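Side-chain contact in carboxypeptidase Y inhibitor (Saccharomyces cerevisiae, PDB 1WPX), which inhibits carboxypeptidase Y, a serine peptidase, specifically and potently: residues 39-44 / 213-218. Residues are numbered along the deposited sequence; the frame is centred on the assembly and turned at random.
Sequences VEYSSS and NFFYAE
Tyr41 and Phe215 form an offset edge-to-face aromatic pair. Their ring planes are inclined at 83° with centroids 5.8 Å apart, and the edge of the tyrosine is turned toward the face of the phenylalanine. The CE2 side of the phenol ring does the touching, with Tyr41 CE2 3.8 Å from Phe215 CE2, while Tyr41 OH comes obliquely to the same corner of the ring, 3.5 Å from Phe215 CE2. Tyr41 has CG anti to its carbonyl carbon (chi1 -76°), which sends the ring across to the strand 208-217. Its hydroxyl is hydrogen-bonded to that of Tyr150, while the Phe215 ring also meets that of Tyr164.

In the antiparallel sheet of this phosphatidylethanolamine-binding protein fold, 35-40 and 208-217 are not directly paired: Val39 CA and Asn213 CA, the nearest across the two segments, are 7.4 Å apart, and the segments meet mainly through side chains. Tyr41 stands where the chain turns a corner; Tyr41 and Ser42 together face Ala45, a classic beta bulge. A leucine in its place would probably lose the edge-to-face pairing with Phe215 and leave Tyr150 without its phenolic partner.

A looser contact joins Val39 to Asn213, with Val39 CG2 4.3 Å from Asn213 CB. The polar end of buried Asn213 is satisfied by backbone: ND2 donates to Leu37 O, while OD1 accepts from Met49 N and, in a bent bond (135° at the hydrogen) of 2.8 Å, from the neighbouring Phe214 N, 26° off the carbonyl plane.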
ATOM      1  N   VAL B  39      -0.882  17.211  -4.213  1.00 33.07           N
ATOM      2  CA  VAL B  39      -1.754  18.236  -3.668  1.00 33.70           C
ATOM      3  C   VAL B  39      -2.071  17.857  -2.231  1.00 36.01           C
ATOM      4  O   VAL B  39      -2.261  16.683  -1.919  1.00 35.30           O
ATOM      5  CB  VAL B  39      -3.066  18.320  -4.480  1.00 33.81           C
ATOM      6  CG1 VAL B  39      -3.922  19.487  -3.995  1.00 32.22           C
ATOM      7  CG2 VAL B  39      -2.741  18.458  -5.972  1.00 34.53           C
ATOM      8  N   GLU B  40      -2.127  18.856  -1.357  1.00 39.25           N
ATOM      9  CA  GLU B  40      -2.415  18.620   0.051  1.00 40.93           C
ATOM     10  C   GLU B  40      -3.091  19.813   0.721  1.00 40.99           C
ATOM     11  O   GLU B  40      -2.753  20.963   0.447  1.00 42.63           O
ATOM     12  CB  GLU B  40      -1.120  18.301   0.786  1.00 42.28           C
ATOM     13  CG  GLU B  40      -1.303  18.073   2.260  1.00 47.77           C
ATOM     14  CD  GLU B  40       0.016  17.990   2.986  1.00 51.33           C
ATOM     15  OE1 GLU B  40       0.760  18.997   2.972  1.00 52.80           O
ATOM     16  OE2 GLU B  40       0.307  16.919   3.563  1.00 53.88           O
ATOM     17  N   TYR B  41      -4.049  19.534   1.598  1.00 40.69           N
ATOM     18  CA  TYR B  41      -4.754  20.583   2.325  1.00 39.19           C
ATOM     19  C   TYR B  41      -4.060  20.765   3.659  1.00 40.25           C
ATOM     20  O   TYR B  41      -3.912  21.884   4.148  1.00 41.02           O
ATOM     21  CB  TYR B  41      -6.209  20.188   2.539  1.00 36.36           C
ATOM     22  CG  TYR B  41      -7.045  20.325   1.294  1.00 35.94           C
ATOM     23  CD1 TYR B  41      -7.532  21.569   0.893  1.00 35.46           C
ATOM     24  CD2 TYR B  41      -7.329  19.217   0.496  1.00 35.18           C
ATOM     25  CE1 TYR B  41      -8.286  21.706  -0.273  1.00 34.13           C
ATOM     26  CE2 TYR B  41      -8.079  19.344  -0.670  1.00 33.60           C
ATOM     27  CZ  TYR B  41      -8.553  20.589  -1.045  1.00 32.95           C
ATOM     28  OH  TYR B  41      -9.299  20.713  -2.186  1.00 30.93           O
ATOM     29  N   SER B  42      -3.637  19.648   4.236  1.00 41.74           N
ATOM     30  CA  SER B  42      -2.924  19.635   5.510  1.00 44.36           C
ATOM     31  C   SER B  42      -2.260  18.269   5.649  1.00 44.75           C
ATOM     32  O   SER B  42      -2.639  17.318   4.964  1.00 44.87           O
ATOM     33  CB  SER B  42      -3.882  19.875   6.681  1.00 43.04           C
ATOM     34  OG  SER B  42      -4.813  18.819   6.800  1.00 45.24           O
ATOM     35  N   SER B  43      -1.273  18.173   6.532  1.00 45.34           N
ATOM     36  CA  SER B  43      -0.552  16.922   6.727  1.00 46.18           C
ATOM     37  C   SER B  43      -1.481  15.717   6.860  1.00 46.10           C
ATOM     38  O   SER B  43      -1.083  14.581   6.586  1.00 46.38           O
ATOM     39  CB  SER B  43       0.361  17.019   7.956  1.00 46.42           C
ATOM     40  OG  SER B  43      -0.383  17.190   9.148  1.00 49.42           O
ATOM     41  N   SER B  44      -2.722  15.964   7.263  1.00 44.54           N
ATOM     42  CA  SER B  44      -3.678  14.880   7.427  1.00 45.17           C
ATOM     43  C   SER B  44      -4.699  14.852   6.297  1.00 45.83           C
ATOM     44  O   SER B  44      -5.590  13.994   6.277  1.00 47.08           O
ATOM     45  CB  SER B  44      -4.415  15.027   8.758  1.00 45.41           C
ATOM     46  OG  SER B  44      -5.268  16.162   8.740  1.00 48.50           O
ATOM     47  N   ASN B 213      -4.599  15.066 -10.386  1.00 28.19           N
ATOM     48  CA  ASN B 213      -4.788  14.302  -9.159  1.00 29.25           C
ATOM     49  C   ASN B 213      -6.246  14.546  -8.776  1.00 31.42           C
ATOM     50  O   ASN B 213      -6.878  15.452  -9.311  1.00 33.34           O
ATOM     51  CB  ASN B 213      -3.874  14.818  -8.050  1.00 28.55           C
ATOM     52  CG  ASN B 213      -3.654  13.791  -6.942  1.00 26.35           C
ATOM     53  OD1 ASN B 213      -4.408  12.834  -6.807  1.00 27.07           O
ATOM     54  ND2 ASN B 213      -2.623  14.001  -6.141  1.00 25.09           N
ATOM     55  N   PHE B 214      -6.794  13.755  -7.863  1.00 32.64           N
ATOM     56  CA  PHE B 214      -8.183  13.962  -7.480  1.00 34.64           C
ATOM     57  C   PHE B 214      -8.553  13.243  -6.189  1.00 35.93           C
ATOM     58  O   PHE B 214      -7.832  12.366  -5.716  1.00 37.47           O
ATOM     59  CB  PHE B 214      -9.111  13.499  -8.607  1.00 34.04           C
ATOM     60  CG  PHE B 214      -9.232  12.010  -8.709  1.00 33.74           C
ATOM     61  CD1 PHE B 214     -10.423  11.375  -8.380  1.00 33.90           C
ATOM     62  CD2 PHE B 214      -8.143  11.236  -9.086  1.00 33.74           C
ATOM     63  CE1 PHE B 214     -10.527   9.990  -8.421  1.00 32.42           C
ATOM     64  CE2 PHE B 214      -8.235   9.852  -9.131  1.00 33.61           C
ATOM     65  CZ  PHE B 214      -9.430   9.227  -8.796  1.00 33.20           C
ATOM     66  N   PHE B 215      -9.690  13.625  -5.624  1.00 36.21           N
ATOM     67  CA  PHE B 215     -10.162  13.017  -4.395  1.00 35.78           C
ATOM     68  C   PHE B 215     -11.685  12.999  -4.401  1.00 36.50           C
ATOM     69  O   PHE B 215     -12.318  13.577  -5.294  1.00 36.28           O
ATOM     70  CB  PHE B 215      -9.624  13.784  -3.176  1.00 34.37           C
ATOM     71  CG  PHE B 215     -10.261  15.137  -2.953  1.00 34.86           C
ATOM     72  CD1 PHE B 215     -11.368  15.272  -2.118  1.00 35.89           C
ATOM     73  CD2 PHE B 215      -9.718  16.284  -3.528  1.00 36.00           C
ATOM     74  CE1 PHE B 215     -11.921  16.534  -1.853  1.00 36.47           C
ATOM     75  CE2 PHE B 215     -10.263  17.555  -3.271  1.00 36.78           C
ATOM     76  CZ  PHE B 215     -11.365  17.679  -2.430  1.00 36.58           C
ATOM     77  N   TYR B 216     -12.263  12.305  -3.426  1.00 36.12           N
ATOM     78  CA  TYR B 216     -13.710  12.218  -3.302  1.00 35.68           C
ATOM     79  C   TYR B 216     -14.144  12.888  -2.010  1.00 36.37           C
ATOM     80  O   TYR B 216     -13.413  12.901  -1.017  1.00 35.69           O
ATOM     81  CB  TYR B 216     -14.191  10.760  -3.275  1.00 33.89           C
ATOM     82  CG  TYR B 216     -14.184  10.022  -4.598  1.00 32.01           C
ATOM     83  CD1 TYR B 216     -13.082   9.266  -4.994  1.00 31.85           C
ATOM     84  CD2 TYR B 216     -15.304  10.037  -5.430  1.00 31.65           C
ATOM     85  CE1 TYR B 216     -13.096   8.535  -6.185  1.00 32.94           C
ATOM     86  CE2 TYR B 216     -15.332   9.313  -6.625  1.00 31.74           C
ATOM     87  CZ  TYR B 216     -14.225   8.562  -6.996  1.00 33.96           C
ATOM     88  OH  TYR B 216     -14.239   7.845  -8.174  1.00 33.95           O
ATOM     89  N   ALA B 217     -15.343  13.449  -2.038  1.00 37.43           N
ATOM     90  CA  ALA B 217     -15.922  14.097  -0.875  1.00 39.02           C
ATOM     91  C   ALA B 217     -17.416  13.825  -0.962  1.00 41.05           C
ATOM     92  O   ALA B 217     -17.976  13.705  -2.058  1.00 38.98           O
ATOM     93  CB  ALA B 217     -15.647  15.585  -0.901  1.00 38.36           C
ATOM     94  N   GLU B 218     -18.057  13.723   0.194  1.00 44.59           N
ATOM     95  CA  GLU B 218     -19.481  13.436   0.236  1.00 47.89           C
ATOM     96  C   GLU B 218     -20.141  14.072   1.450  1.00 49.30           C
ATOM     97  O   GLU B 218     -19.503  14.287   2.479  1.00 48.21           O
ATOM     98  CB  GLU B 218     -19.687  11.920   0.281  1.00 47.60           C
ATOM     99  CG  GLU B 218     -21.053  11.448  -0.143  1.00 49.08           C
ATOM    100  CD  GLU B 218     -21.235   9.962   0.069  1.00 50.66           C
ATOM    101  OE1 GLU B 218     -22.226   9.401  -0.446  1.00 50.76           O
ATOM    102  OE2 GLU B 218     -20.391   9.354   0.762  1.00 52.51           O
TER